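PDB 5OWG: PcyX_EBK42635 from Marine metagenome, which probably catalyses the ferredoxin-dependent four-electron reduction of biliverdin to phycoerythrobilin, as a phage-type bilin reductase. Local coordinates for residues R13-V24 and L162-L173. Sequence-based numbering, arbitrary orientation.
Sequences RLIKWKDETIEV and LNKICTMAVSNL
In Arg13 the first torsion (chi1 -176°) turns CG away from the backbone N and beside the carbonyl carbon, and a bend at chi2 lets the chain run along Leu162 and carry its guanidinium over Cys166 and up to the backbone of the helix 162-173. Arg13 NH1 donates to Asn163 O at 3.0 Å, meeting a lone pair in the carbonyl plane, but the bond is not straight (137° at the hydrogen) and the acceptor lies tilted from the guanidinium plane. The same oxygen accepts the helical bond from Thr167 N, so the arginine adds a second donor to a carbonyl already in use. Cys166 CB lies over one guanidinium face, 3.3 Å from Arg13 CZ, while the methylenes of Arg13 slide past the Leu162 side chain. Leu162 CD1 also meets Leu14 CD2 at 3.6 Å, the two leucines crossing at about a right angle.

The first torsion of Trp17 is of the same kind and directs the indole toward the second helix. Cys166 SG sits obliquely to the Trp17 five-membered ring, 4.7 Å from the centroid, a cysteine sulfur-aromatic contact. Cys166 O and Ala169 CB come to the ring edge, the latter 3.6 Å from Trp17 NE1, and Val170 CG2 touches both Trp17 CD1 and Glu20 CB. Thr21 OG1 lies over one indole face and donates a hydrogen bond back to Trp17 O. Farther along, Val24 CG1 packs on Leu173 CD2 at 3.9 Å.

The axes of 14-24 and 162-173 run nearly parallel (6°), 9.9 Å apart at closest approach, and both helices belong to one helical layer of the alpha/beta/alpha sandwich of ferredoxin-dependent bilin reductases, packed on the six-stranded antiparallel sheet. Leu14, Trp17 and Thr21 rest on strand 73-82, whereas Ala169 and Leu173 cover strand 90-96, where Phe93 also meets the Trp17 ring and Tyr91 OH is hydrogen-bonded to Ala169 O.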
loop_
_atom_site.group_PDB
_atom_site.type_symbol
_atom_site.label_atom_id
_atom_site.label_comp_id
_atom_site.label_asym_id
_atom_site.label_seq_id
_atom_site.Cartn_x
_atom_site.Cartn_y
_atom_site.Cartn_z
ATOM N N ARG A 13 2.430 -15.439 10.768
ATOM C CA ARG A 13 2.859 -14.097 11.144
ATOM C C ARG A 13 2.449 -13.091 10.076
ATOM O O ARG A 13 2.059 -11.966 10.390
ATOM C CB ARG A 13 4.373 -14.057 11.358
ATOM C CG ARG A 13 4.900 -12.718 11.848
ATOM C CD ARG A 13 4.405 -12.404 13.251
ATOM N NE ARG A 13 4.929 -11.133 13.748
ATOM C CZ ARG A 13 4.308 -9.961 13.643
ATOM N NH1 ARG A 13 4.880 -8.870 14.133
ATOM N NH2 ARG A 13 3.121 -9.865 13.054
ATOM N N LEU A 14 2.546 -13.499 8.809
ATOM C CA LEU A 14 2.089 -12.642 7.720
ATOM C C LEU A 14 0.586 -12.409 7.808
ATOM O O LEU A 14 0.103 -11.301 7.545
ATOM C CB LEU A 14 2.456 -13.266 6.373
ATOM C CG LEU A 14 3.952 -13.450 6.108
ATOM C CD1 LEU A 14 4.172 -14.337 4.892
ATOM C CD2 LEU A 14 4.642 -12.109 5.918
ATOM N N ILE A 15 -0.169 -13.445 8.179
ATOM C CA ILE A 15 -1.612 -13.294 8.331
ATOM C C ILE A 15 -1.925 -12.448 9.556
ATOM O O ILE A 15 -2.865 -11.642 9.549
ATOM C CB ILE A 15 -2.287 -14.676 8.413
ATOM C CG1 ILE A 15 -1.748 -15.612 7.326
ATOM C CG2 ILE A 15 -3.797 -14.534 8.287
ATOM C CD1 ILE A 15 -1.784 -15.036 5.927
ATOM N N LYS A 16 -1.150 -12.615 10.628
ATOM C CA LYS A 16 -1.312 -11.764 11.800
ATOM C C LYS A 16 -1.068 -10.304 11.442
ATOM O O LYS A 16 -1.909 -9.438 11.706
ATOM C CB LYS A 16 -0.362 -12.215 12.909
ATOM C CG LYS A 16 -0.396 -11.337 14.144
ATOM C CD LYS A 16 -0.206 -12.159 15.404
ATOM C CE LYS A 16 -0.146 -11.281 16.636
ATOM N NZ LYS A 16 -1.340 -10.397 16.766
ATOM N N TRP A 17 0.082 -10.014 10.827
ATOM C CA TRP A 17 0.365 -8.651 10.391
ATOM C C TRP A 17 -0.753 -8.099 9.517
ATOM O O TRP A 17 -0.990 -6.885 9.502
ATOM C CB TRP A 17 1.694 -8.606 9.633
ATOM C CG TRP A 17 1.841 -7.381 8.780
ATOM C CD1 TRP A 17 2.460 -6.213 9.119
ATOM C CD2 TRP A 17 1.345 -7.202 7.449
ATOM N NE1 TRP A 17 2.381 -5.317 8.079
ATOM C CE2 TRP A 17 1.700 -5.901 7.043
ATOM C CE3 TRP A 17 0.632 -8.015 6.563
ATOM C CZ2 TRP A 17 1.367 -5.395 5.789
ATOM C CZ3 TRP A 17 0.306 -7.512 5.317
ATOM C CH2 TRP A 17 0.674 -6.214 4.941
ATOM N N LYS A 18 -1.452 -8.968 8.783
ATOM C CA LYS A 18 -2.524 -8.508 7.910
ATOM C C LYS A 18 -3.760 -8.117 8.709
ATOM O O LYS A 18 -4.371 -7.076 8.443
ATOM C CB LYS A 18 -2.872 -9.593 6.889
ATOM C CG LYS A 18 -3.908 -9.168 5.856
ATOM C CD LYS A 18 -4.236 -10.287 4.875
ATOM C CE LYS A 18 -4.864 -11.493 5.562
ATOM N NZ LYS A 18 -6.059 -11.124 6.372
ATOM N N ASP A 19 -4.141 -8.935 9.693
ATOM C CA ASP A 19 -5.297 -8.605 10.517
ATOM C C ASP A 19 -5.021 -7.388 11.390
ATOM O O ASP A 19 -5.896 -6.531 11.563
ATOM C CB ASP A 19 -5.692 -9.808 11.373
ATOM C CG ASP A 19 -6.233 -10.959 10.547
ATOM O OD1 ASP A 19 -6.265 -10.835 9.304
ATOM O OD2 ASP A 19 -6.629 -11.984 11.139
ATOM N N GLU A 20 -3.811 -7.290 11.948
ATOM C CA GLU A 20 -3.449 -6.090 12.696
ATOM C C GLU A 20 -3.469 -4.866 11.790
ATOM O O GLU A 20 -3.871 -3.776 12.213
ATOM C CB GLU A 20 -2.069 -6.255 13.336
ATOM C CG GLU A 20 -1.908 -7.478 14.231
ATOM C CD GLU A 20 -2.901 -7.513 15.374
ATOM O OE1 GLU A 20 -4.112 -7.675 15.112
ATOM O OE2 GLU A 20 -2.472 -7.378 16.539
ATOM N N THR A 21 -3.037 -5.028 10.536
ATOM C CA THR A 21 -3.074 -3.923 9.583
ATOM C C THR A 21 -4.507 -3.488 9.301
ATOM O O THR A 21 -4.803 -2.287 9.257
ATOM C CB THR A 21 -2.367 -4.334 8.287
ATOM O OG1 THR A 21 -0.948 -4.306 8.485
ATOM C CG2 THR A 21 -2.733 -3.406 7.121
ATOM N N ILE A 22 -5.413 -4.447 9.102
ATOM C CA ILE A 22 -6.796 -4.110 8.785
ATOM C C ILE A 22 -7.473 -3.451 9.982
ATOM O O ILE A 22 -8.313 -2.558 9.822
ATOM C CB ILE A 22 -7.557 -5.365 8.322
ATOM C CG1 ILE A 22 -6.961 -5.886 7.013
ATOM C CG2 ILE A 22 -9.039 -5.057 8.126
ATOM C CD1 ILE A 22 -7.435 -7.268 6.621
ATOM N N GLU A 23 -7.126 -3.883 11.197
ATOM C CA GLU A 23 -7.708 -3.269 12.387
ATOM C C GLU A 23 -7.335 -1.795 12.480
ATOM O O GLU A 23 -8.181 -0.951 12.794
ATOM C CB GLU A 23 -7.252 -4.018 13.639
ATOM C CG GLU A 23 -7.896 -3.531 14.934
ATOM C CD GLU A 23 -9.400 -3.725 14.955
ATOM O OE1 GLU A 23 -9.923 -4.420 14.058
ATOM O OE2 GLU A 23 -10.061 -3.184 15.866
ATOM N N VAL A 24 -6.070 -1.466 12.210
ATOM C CA VAL A 24 -5.634 -0.073 12.267
ATOM C C VAL A 24 -6.399 0.760 11.246
ATOM O O VAL A 24 -6.906 1.844 11.558
ATOM C CB VAL A 24 -4.113 0.021 12.049
ATOM C CG1 VAL A 24 -3.661 1.475 11.954
ATOM C CG2 VAL A 24 -3.375 -0.685 13.178
ATOM N N LEU A 162 11.260 -11.619 10.511
ATOM C CA LEU A 162 9.859 -11.446 10.146
ATOM C C LEU A 162 9.042 -10.911 11.315
ATOM O O LEU A 162 8.061 -10.190 11.106
ATOM C CB LEU A 162 9.276 -12.773 9.657
ATOM C CG LEU A 162 7.805 -12.753 9.233
ATOM C CD1 LEU A 162 7.595 -11.836 8.036
ATOM C CD2 LEU A 162 7.314 -14.159 8.926
ATOM N N ASN A 163 9.426 -11.256 12.546
ATOM C CA ASN A 163 8.712 -10.756 13.717
ATOM C C ASN A 163 8.883 -9.249 13.863
ATOM O O ASN A 163 7.901 -8.515 14.026
ATOM C CB ASN A 163 9.201 -11.476 14.976
ATOM C CG ASN A 163 8.785 -12.934 15.017
ATOM O OD1 ASN A 163 8.419 -13.517 13.996
ATOM N ND2 ASN A 163 8.844 -13.532 16.202
ATOM N N LYS A 164 10.126 -8.767 13.806
ATOM C CA LYS A 164 10.378 -7.345 14.015
ATOM C C LYS A 164 9.824 -6.514 12.862
ATOM O O LYS A 164 9.164 -5.491 13.084
ATOM C CB LYS A 164 11.879 -7.092 14.184
ATOM C CG LYS A 164 12.623 -8.113 15.051
ATOM C CD LYS A 164 11.946 -8.380 16.391
ATOM C CE LYS A 164 12.040 -7.190 17.334
ATOM N NZ LYS A 164 13.443 -6.896 17.743
ATOM N N ILE A 165 10.085 -6.937 11.623
ATOM C CA ILE A 165 9.646 -6.170 10.456
ATOM C C ILE A 165 8.141 -5.944 10.502
ATOM O O ILE A 165 7.653 -4.829 10.277
ATOM C CB ILE A 165 10.078 -6.880 9.157
ATOM C CG1 ILE A 165 11.415 -6.323 8.665
ATOM C CG2 ILE A 165 9.033 -6.724 8.048
ATOM C CD1 ILE A 165 12.538 -6.415 9.674
ATOM N N CYS A 166 7.381 -7.000 10.792
ATOM C CA CYS A 166 5.929 -6.874 10.838
ATOM C C CYS A 166 5.493 -5.957 11.975
ATOM O O CYS A 166 4.630 -5.091 11.792
ATOM C CB CYS A 166 5.293 -8.257 10.980
ATOM S SG CYS A 166 5.386 -9.276 9.487
ATOM N N THR A 167 6.079 -6.136 13.161
ATOM C CA THR A 167 5.765 -5.260 14.287
ATOM C C THR A 167 6.054 -3.803 13.946
ATOM O O THR A 167 5.253 -2.914 14.254
ATOM C CB THR A 167 6.552 -5.707 15.523
ATOM O OG1 THR A 167 5.805 -6.709 16.225
ATOM C CG2 THR A 167 6.847 -4.539 16.471
ATOM N N MET A 168 7.196 -3.539 13.309
ATOM C CA MET A 168 7.513 -2.182 12.876
ATOM C C MET A 168 6.451 -1.656 11.921
ATOM O O MET A 168 5.847 -0.602 12.153
ATOM C CB MET A 168 8.883 -2.155 12.201
ATOM C CG MET A 168 10.065 -2.417 13.117
ATOM S SD MET A 168 11.335 -3.406 12.299
ATOM C CE MET A 168 11.547 -2.494 10.768
ATOM N N ALA A 169 6.217 -2.384 10.826
ATOM C CA ALA A 169 5.256 -1.941 9.823
ATOM C C ALA A 169 3.905 -1.636 10.452
ATOM O O ALA A 169 3.270 -0.628 10.123
ATOM C CB ALA A 169 5.116 -3.007 8.736
ATOM N N VAL A 170 3.454 -2.495 11.366
ATOM C CA VAL A 170 2.181 -2.263 12.041
ATOM C C VAL A 170 2.268 -1.018 12.915
ATOM O O VAL A 170 1.340 -0.201 12.947
ATOM C CB VAL A 170 1.779 -3.514 12.848
ATOM C CG1 VAL A 170 1.020 -3.150 14.128
ATOM C CG2 VAL A 170 0.933 -4.441 11.985
ATOM N N SER A 171 3.386 -0.844 13.622
ATOM C CA SER A 171 3.543 0.320 14.485
ATOM C C SER A 171 3.913 1.565 13.690
ATOM O O SER A 171 3.557 2.679 14.090
ATOM C CB SER A 171 4.600 0.046 15.556
ATOM O OG SER A 171 4.266 -1.103 16.319
ATOM N N ASN A 172 4.622 1.398 12.570
ATOM C CA ASN A 172 4.924 2.534 11.707
ATOM C C ASN A 172 3.674 3.024 10.987
ATOM O O ASN A 172 3.591 4.202 10.620
ATOM C CB ASN A 172 6.011 2.152 10.700
ATOM C CG ASN A 172 7.343 1.848 11.363
ATOM O OD1 ASN A 172 7.410 1.619 12.571
ATOM N ND2 ASN A 172 8.410 1.842 10.572
ATOM N N LEU A 173 2.697 2.140 10.781
ATOM C CA LEU A 173 1.426 2.543 10.191
ATOM C C LEU A 173 0.617 3.387 11.168
ATOM O O LEU A 173 0.233 4.523 10.861
ATOM C CB LEU A 173 0.635 1.302 9.769
ATOM C CG LEU A 173 -0.774 1.532 9.220
ATOM C CD1 LEU A 173 -0.739 2.356 7.943
ATOM C CD2 LEU A 173 -1.459 0.198 8.983
#